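Local coordinates for protein polyketide synthase (Synechococcus sp., PDB 4GOX) that probably transfers a sulfonate group from the donor PAPS to an intermediate of hydrocarbon biosynthesis, as the sulfotransferase domain of an olefin synthase, at residues A[154-157]-A[158-162]; A[272-275]-A[276-279]. One frame throughout, in Å; residues are numbered along the deposited sequence.

Overall arrangement
Interactions 1 and 2 lie about 10 Å apart, centre to centre, and both touch A3P. Interaction 1 is buried: it turns strand 149-155 into helix 158-167 through a histidine N-cap and a guanidinium packed beside the nucleotide. Interaction 2 is partly buried, a short turn in the loop between helices 220-231 and 289-297, with apolar contact to the adenine and charged groups toward the surface. A probable hydrogen bond from R156 NH2 to L274 O, 2.9 Å long, and the stacking of W278 on H157 join the two. The first is thus mainly capping and hydrogen bonding, the second mainly van der Waals packing with an outer salt bridge.

Interaction 1 of 2, residues A[154-157]-A[158-162]; sequences LVRH and PYAVI. With A3P (adenosine-3'-5'-diphosphate), chain B.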
# COMPACT_ATOMS: atom_id res chain seq x y z
N LEU A 154 3.10 -7.11 1.17
CA LEU A 154 2.61 -7.89 0.04
C LEU A 154 3.75 -8.09 -0.93
O LEU A 154 4.41 -7.13 -1.31
CB LEU A 154 1.37 -7.21 -0.59
CG LEU A 154 0.82 -7.78 -1.89
CD1 LEU A 154 0.31 -9.21 -1.71
CD2 LEU A 154 -0.27 -6.91 -2.41
N VAL A 155 4.04 -9.36 -1.27
CA VAL A 155 5.16 -9.71 -2.15
C VAL A 155 4.69 -10.43 -3.38
O VAL A 155 3.83 -11.32 -3.28
CB VAL A 155 6.28 -10.53 -1.43
CG1 VAL A 155 7.55 -10.59 -2.27
CG2 VAL A 155 6.60 -9.96 -0.04
N ARG A 156 5.29 -10.09 -4.53
CA ARG A 156 5.04 -10.74 -5.83
C ARG A 156 6.37 -11.15 -6.43
O ARG A 156 7.41 -10.58 -6.10
CB ARG A 156 4.22 -9.85 -6.79
CG ARG A 156 3.72 -10.61 -8.04
CD ARG A 156 2.88 -9.71 -8.91
NE ARG A 156 2.29 -10.43 -10.03
CZ ARG A 156 1.62 -9.86 -11.02
NH1 ARG A 156 1.48 -8.54 -11.06
NH2 ARG A 156 1.10 -10.59 -11.99
N HIS A 157 6.34 -12.18 -7.28
CA HIS A 157 7.50 -12.75 -7.96
C HIS A 157 8.27 -11.65 -8.69
O HIS A 157 7.60 -10.83 -9.34
CB HIS A 157 7.04 -13.83 -8.96
CG HIS A 157 8.15 -14.73 -9.41
ND1 HIS A 157 9.11 -14.29 -10.30
CD2 HIS A 157 8.43 -16.00 -9.06
CE1 HIS A 157 9.94 -15.30 -10.46
NE2 HIS A 157 9.57 -16.36 -9.74
N PRO A 158 9.63 -11.53 -8.55
CA PRO A 158 10.36 -10.44 -9.23
C PRO A 158 10.10 -10.37 -10.75
O PRO A 158 9.91 -9.26 -11.27
CB PRO A 158 11.84 -10.75 -8.92
CG PRO A 158 11.88 -12.21 -8.55
CD PRO A 158 10.57 -12.40 -7.80
N TYR A 159 10.02 -11.55 -11.45
CA TYR A 159 9.76 -11.65 -12.90
C TYR A 159 8.44 -11.03 -13.28
O TYR A 159 8.38 -10.33 -14.29
CB TYR A 159 9.76 -13.12 -13.39
CG TYR A 159 11.11 -13.80 -13.54
CD1 TYR A 159 12.27 -13.18 -13.12
CD2 TYR A 159 11.21 -15.07 -14.10
CE1 TYR A 159 13.52 -13.79 -13.28
CE2 TYR A 159 12.45 -15.69 -14.26
CZ TYR A 159 13.60 -15.05 -13.84
OH TYR A 159 14.83 -15.65 -13.98
N ALA A 160 7.38 -11.30 -12.49
CA ALA A 160 6.03 -10.76 -12.75
C ALA A 160 6.00 -9.26 -12.55
O ALA A 160 5.45 -8.56 -13.38
CB ALA A 160 5.01 -11.43 -11.85
N VAL A 161 6.67 -8.76 -11.49
CA VAL A 161 6.74 -7.31 -11.23
C VAL A 161 7.49 -6.59 -12.39
O VAL A 161 6.98 -5.60 -12.92
CB VAL A 161 7.36 -7.01 -9.85
CG1 VAL A 161 7.78 -5.55 -9.72
CG2 VAL A 161 6.40 -7.41 -8.72
N ILE A 162 8.66 -7.13 -12.78
CA ILE A 162 9.53 -6.59 -13.84
C ILE A 162 8.78 -6.48 -15.16
O ILE A 162 8.75 -5.39 -15.73
CB ILE A 162 10.90 -7.33 -13.96
CG1 ILE A 162 11.76 -7.09 -12.71
CG2 ILE A 162 11.65 -6.89 -15.23
CD1 ILE A 162 12.84 -8.14 -12.45
P1 A3P B . -0.85 -6.10 -14.57
O1P A3P B . 0.32 -5.37 -15.19
O2P A3P B . -2.16 -5.41 -14.87
O3P A3P B . -0.82 -7.60 -14.70
P2 A3P B . -0.50 -2.89 -8.06
O4P A3P B . 0.32 -3.13 -6.83
O5P A3P B . 0.05 -1.93 -9.07
O6P A3P B . -1.97 -2.70 -7.75
O5' A3P B . -0.49 -4.29 -8.85
C5' A3P B . -0.96 -4.36 -10.21
C4' A3P B . -1.13 -5.83 -10.59
O4' A3P B . -2.07 -6.50 -9.76
C3' A3P B . -1.66 -6.06 -11.99
O3' A3P B . -0.64 -5.91 -12.97
C2' A3P B . -2.23 -7.46 -11.91
O2' A3P B . -1.27 -8.46 -12.27
C1' A3P B . -2.60 -7.64 -10.45
N9 A3P B . -4.08 -7.63 -10.38
C8 A3P B . -4.88 -6.54 -10.55
N7 A3P B . -6.18 -6.88 -10.47
C5 A3P B . -6.23 -8.21 -10.26
C6 A3P B . -7.30 -9.21 -10.12
N6 A3P B . -8.58 -8.80 -10.15
N1 A3P B . -6.95 -10.51 -9.91
C2 A3P B . -5.65 -10.90 -9.85
N3 A3P B . -4.62 -10.04 -10.01
C4 A3P B . -4.84 -8.71 -10.20
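R156 lies over A160, with the methyl group CB of A160 under one face of the guanidinium and 3.4 Å from R156 NE. Its chain runs extended from CG to NE, which carries the two terminal nitrogens to the ribose of A3P. R156 NH1 is 3.0 Å and R156 NH2 3.2 Å from A3P O2', both weak, bent hydrogen bonds. The strongest partner is L274 O, on NH2; R34 O also takes NH1, so the group is fixed in its rotation by protein as well as ligand. At the root of the same chain, R156 CB packs 3.8 Å from V161 CG2. A leucine in place of R156 would probably leave A3P O2' and the carbonyls of R34 and L274 without these N-H donors.

H157 caps the helix. Its CG lies anti to the backbone N (chi1 -164°), swinging H157 ND1 back to accept from Y159 N at 3.1 Å, nearly in the ring plane though bent (143°). Meanwhile H157 O takes V161 N, 3.1 Å away, in the first helical turn. The imidazole edge is also turned toward the Y159 face in an offset edge-to-face pair, planes at 60°, with H157 CE1 3.6 Å from Y159 CG. NE2 is bonded to D301 O, so both ring nitrogens are engaged, and E214 holds the H157 backbone N.

This strand-loop-helix turn, with R156 and, further along the helix, S164 on A3P, resembles the 3'-phosphate-binding motif of the sulfotransferase fold.

Interaction 2 of 2, residues A[272-275]-A[276-279]; sequences PALA and DKWR. With A3P (adenosine-3'-5'-diphosphate), chain B.
The side chains of L274 and K277 run alongside each other, and L274 bridges lysine and nucleotide. L274 CB sits 4.0 Å from A3P N3. CG lies anti to the carbonyl carbon (chi1 -62°), which aims the branched end of L274 at the base. There L274 CD1 comes 3.4 Å from A3P N3, beside the neighbouring ring carbon C4; this is apolar packing against the base, made by a side chain that also rests on Y213. L274 CD2 meets the end of the lysine, 3.6 Å from K277 NZ. The lysine reaches it by a bend at chi2: K277 CB lies 3.4 Å from L274 O, and K277 CD passes 4.2 Å from L274 CD2 before the ammonium group ends beside that methyl.

The backbone is only loosely tied: D276 N gives A273 O a weak bond of 3.2 Å. Residues 272-275 have helical backbone angles without regular bonds and run on into a 3-10 segment at 277-279. The D276 carboxylate pairs with R279, OD2 lying 2.9 Å from R279 NE in a salt bridge. R279 CG lies 3.4 Å above the W278 ring, over its centre, and the indole stacks through the opposite side on H157, so W278 is sandwiched.

The turn belongs to the long connection between helices 220-231 and 289-297. A275 touches V217 of helix 213-218 and W278 touches E214 there, while K277 meets E163 and W278 also meets Y159 and A160 of helix 158-167. Seated against these two helices, the loop brings L274 onto the adenine.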
# COMPACT_ATOMS: atom_id res chain seq x y z
N PRO A 272 -6.71 -16.07 -10.87
CA PRO A 272 -5.53 -16.88 -10.53
C PRO A 272 -4.51 -17.04 -11.65
O PRO A 272 -3.38 -17.45 -11.37
CB PRO A 272 -6.13 -18.23 -10.12
CG PRO A 272 -7.41 -18.31 -10.86
CD PRO A 272 -7.93 -16.90 -10.97
N ALA A 273 -4.89 -16.73 -12.90
CA ALA A 273 -3.99 -16.83 -14.06
C ALA A 273 -2.89 -15.75 -14.01
O ALA A 273 -1.78 -15.99 -14.49
CB ALA A 273 -4.77 -16.73 -15.35
N LEU A 274 -3.18 -14.57 -13.43
CA LEU A 274 -2.21 -13.47 -13.31
C LEU A 274 -1.02 -13.80 -12.42
O LEU A 274 0.05 -13.21 -12.62
CB LEU A 274 -2.87 -12.13 -12.94
CG LEU A 274 -3.89 -11.58 -13.95
CD1 LEU A 274 -4.72 -10.50 -13.33
CD2 LEU A 274 -3.22 -11.06 -15.22
N ALA A 275 -1.17 -14.78 -11.50
CA ALA A 275 -0.08 -15.26 -10.64
C ALA A 275 0.99 -15.94 -11.49
O ALA A 275 2.17 -15.64 -11.33
CB ALA A 275 -0.62 -16.25 -9.62
N ASP A 276 0.57 -16.81 -12.44
CA ASP A 276 1.45 -17.58 -13.31
C ASP A 276 2.05 -16.82 -14.52
O ASP A 276 2.55 -17.44 -15.45
CB ASP A 276 0.77 -18.90 -13.73
CG ASP A 276 0.40 -19.79 -12.56
OD1 ASP A 276 -0.79 -20.16 -12.45
OD2 ASP A 276 1.30 -20.12 -11.75
N LYS A 277 2.02 -15.47 -14.48
CA LYS A 277 2.61 -14.60 -15.51
C LYS A 277 4.15 -14.77 -15.56
O LYS A 277 4.71 -14.88 -16.66
CB LYS A 277 2.24 -13.12 -15.25
CG LYS A 277 1.79 -12.37 -16.50
CD LYS A 277 0.31 -12.59 -16.82
CE LYS A 277 -0.11 -11.86 -18.08
NZ LYS A 277 -1.58 -11.97 -18.31
N TRP A 278 4.81 -14.85 -14.37
CA TRP A 278 6.26 -15.05 -14.20
C TRP A 278 6.83 -16.27 -14.92
O TRP A 278 8.06 -16.39 -15.03
CB TRP A 278 6.64 -15.13 -12.71
CG TRP A 278 6.03 -16.28 -11.95
CD1 TRP A 278 4.94 -16.23 -11.14
CD2 TRP A 278 6.57 -17.61 -11.82
NE1 TRP A 278 4.71 -17.46 -10.57
CE2 TRP A 278 5.69 -18.33 -10.98
CE3 TRP A 278 7.69 -18.27 -12.36
CZ2 TRP A 278 5.89 -19.69 -10.69
CZ3 TRP A 278 7.87 -19.62 -12.08
CH2 TRP A 278 6.98 -20.32 -11.25
N ARG A 279 5.94 -17.20 -15.37
CA ARG A 279 6.26 -18.46 -16.03
C ARG A 279 6.47 -18.31 -17.53
O ARG A 279 7.35 -18.97 -18.09
CB ARG A 279 5.18 -19.52 -15.75
CG ARG A 279 4.90 -19.74 -14.27
CD ARG A 279 4.23 -21.08 -14.04
NE ARG A 279 3.79 -21.23 -12.65
CZ ARG A 279 3.56 -22.41 -12.07
NH1 ARG A 279 3.73 -23.54 -12.75
NH2 ARG A 279 3.16 -22.46 -10.81
P1 A3P B . -0.85 -6.10 -14.57
O1P A3P B . 0.32 -5.37 -15.19
O2P A3P B . -2.16 -5.41 -14.87
O3P A3P B . -0.82 -7.60 -14.70
P2 A3P B . -0.50 -2.89 -8.06
O4P A3P B . 0.32 -3.13 -6.83
O5P A3P B . 0.05 -1.93 -9.07
O6P A3P B . -1.97 -2.70 -7.75
O5' A3P B . -0.49 -4.29 -8.85
C5' A3P B . -0.96 -4.36 -10.21
C4' A3P B . -1.13 -5.83 -10.59
O4' A3P B . -2.07 -6.50 -9.76
C3' A3P B . -1.66 -6.06 -11.99
O3' A3P B . -0.64 -5.91 -12.97
C2' A3P B . -2.23 -7.46 -11.91
O2' A3P B . -1.27 -8.46 -12.27
C1' A3P B . -2.60 -7.64 -10.45
N9 A3P B . -4.08 -7.63 -10.38
C8 A3P B . -4.88 -6.54 -10.55
N7 A3P B . -6.18 -6.88 -10.47
C5 A3P B . -6.23 -8.21 -10.26
C6 A3P B . -7.30 -9.21 -10.12
N6 A3P B . -8.58 -8.80 -10.15
N1 A3P B . -6.95 -10.51 -9.91
C2 A3P B . -5.65 -10.90 -9.85
N3 A3P B . -4.62 -10.04 -10.01
C4 A3P B . -4.84 -8.71 -10.20